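PDB 4U08: Lic11098 from Leptospira interrogans serogroup Icterohaemorrhagiae serovar copenhageni, which is of unknown function but is a leucine-rich repeat protein of a human pathogen, considered a virulence factor, and probably binds other molecules. Local coordinates for residues A[60-63]-A[64-67]. Residues are numbered along the deposited sequence; the frame is centred on the assembly and turned at random.
Sequences KEIG and KLQN
Lys64 N donates to Glu61 O at 3.0 Å and Leu65 N to Ile62 O at 3.3 Å, two i to i+3 bonds that carry a 3-10 turn up to Lys64 before the chain turns again in an inverse gamma turn centred on Leu65, closed by Gln66 N to Lys64 O at 2.8 Å. In this leucine-rich repeat solenoid the turn lies in the loop between strands 47-49 and 70-72, and it illustrates how a short helical segment can present apolar side chains on one flank and polar ones on another. Both bonds are nearly straight at hydrogen, although each donor stands well above the plane of its carbonyl, 56° out of it at Glu61. Ile62 and Leu65 form the apolar flank: CG1 of Ile62, anti to the backbone N (chi1 -158°), meets CD1 of Leu65 at 3.9 Å as the two chains cross at a slant. Leu35 and Leu88 continue this packing, touching Ile62 and Leu65 respectively. Lys64 lays CB and CG alongside Glu61 O, and its outer chain then leads away from 60-63, leaving the residue exposed. One residue beyond Leu65, Gln66 bends at its second torsion and brings its amide to the buried Gly63. The stronger partner of that amide is Gln87 O; the bond from Gln66 NE2 to Gly63 O, though only 2.8 Å long, is weak because its angle at hydrogen is 118°.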
loop_
_atom_site.group_PDB
_atom_site.type_symbol
_atom_site.label_atom_id
_atom_site.label_comp_id
_atom_site.label_asym_id
_atom_site.label_seq_id
_atom_site.Cartn_x
_atom_site.Cartn_y
_atom_site.Cartn_z
ATOM N N LYS A 60 -31.534 -9.494 -17.957
ATOM C CA LYS A 60 -31.785 -10.543 -16.958
ATOM C C LYS A 60 -31.259 -11.909 -17.425
ATOM O O LYS A 60 -30.913 -12.754 -16.599
ATOM C CB LYS A 60 -33.283 -10.609 -16.579
ATOM C CG LYS A 60 -34.245 -10.734 -17.767
ATOM C CD LYS A 60 -35.710 -10.769 -17.332
ATOM C CE LYS A 60 -36.325 -12.149 -17.426
ATOM N NZ LYS A 60 -36.605 -12.549 -18.834
ATOM N N GLU A 61 -31.149 -12.094 -18.750
ATOM C CA GLU A 61 -30.669 -13.328 -19.381
ATOM C C GLU A 61 -29.180 -13.598 -19.124
ATOM O O GLU A 61 -28.724 -14.723 -19.358
ATOM C CB GLU A 61 -31.003 -13.351 -20.884
ATOM C CG GLU A 61 -32.494 -13.263 -21.186
ATOM C CD GLU A 61 -33.034 -11.878 -21.499
ATOM O OE1 GLU A 61 -32.673 -10.911 -20.789
ATOM O OE2 GLU A 61 -33.842 -11.765 -22.447
ATOM N N ILE A 62 -28.441 -12.598 -18.573
ATOM C CA ILE A 62 -27.029 -12.765 -18.201
ATOM C C ILE A 62 -26.898 -13.899 -17.174
ATOM O O ILE A 62 -25.890 -14.603 -17.185
ATOM C CB ILE A 62 -26.311 -11.442 -17.775
ATOM C CG1 ILE A 62 -24.768 -11.566 -17.928
ATOM C CG2 ILE A 62 -26.701 -10.986 -16.363
ATOM C CD1 ILE A 62 -24.029 -10.268 -18.300
ATOM N N GLY A 63 -27.952 -14.106 -16.373
ATOM C CA GLY A 63 -28.035 -15.160 -15.371
ATOM C C GLY A 63 -27.992 -16.570 -15.935
ATOM O O GLY A 63 -27.696 -17.509 -15.195
ATOM N N LYS A 64 -28.275 -16.741 -17.252
ATOM C CA LYS A 64 -28.267 -18.067 -17.901
ATOM C C LYS A 64 -26.853 -18.609 -18.203
ATOM O O LYS A 64 -26.712 -19.800 -18.506
ATOM C CB LYS A 64 -29.142 -18.089 -19.178
ATOM C CG LYS A 64 -30.614 -17.693 -18.977
ATOM C CD LYS A 64 -31.624 -18.823 -18.646
ATOM C CE LYS A 64 -32.297 -18.492 -17.338
ATOM N NZ LYS A 64 -33.016 -19.664 -16.775
ATOM N N LEU A 65 -25.812 -17.754 -18.109
ATOM C CA LEU A 65 -24.421 -18.144 -18.382
ATOM C C LEU A 65 -23.856 -18.967 -17.215
ATOM O O LEU A 65 -23.027 -18.487 -16.443
ATOM C CB LEU A 65 -23.559 -16.899 -18.705
ATOM C CG LEU A 65 -24.083 -15.977 -19.808
ATOM C CD1 LEU A 65 -23.323 -14.657 -19.836
ATOM C CD2 LEU A 65 -24.017 -16.651 -21.176
ATOM N N GLN A 66 -24.318 -20.223 -17.092
ATOM C CA GLN A 66 -23.939 -21.136 -16.009
ATOM C C GLN A 66 -22.482 -21.597 -16.072
ATOM O O GLN A 66 -21.973 -22.067 -15.056
ATOM C CB GLN A 66 -24.893 -22.341 -15.912
ATOM C CG GLN A 66 -26.353 -21.968 -15.597
ATOM C CD GLN A 66 -26.507 -21.268 -14.260
ATOM O OE1 GLN A 66 -26.345 -21.869 -13.187
ATOM N NE2 GLN A 66 -26.809 -19.978 -14.300
ATOM N N ASN A 67 -21.807 -21.452 -17.228
ATOM C CA ASN A 67 -20.392 -21.813 -17.333
ATOM C C ASN A 67 -19.443 -20.608 -17.189
ATOM O O ASN A 67 -18.226 -20.801 -17.146
ATOM C CB ASN A 67 -20.119 -22.610 -18.609
ATOM C CG ASN A 67 -20.605 -24.036 -18.506
ATOM O OD1 ASN A 67 -20.179 -24.805 -17.627
ATOM N ND2 ASN A 67 -21.540 -24.408 -19.371
#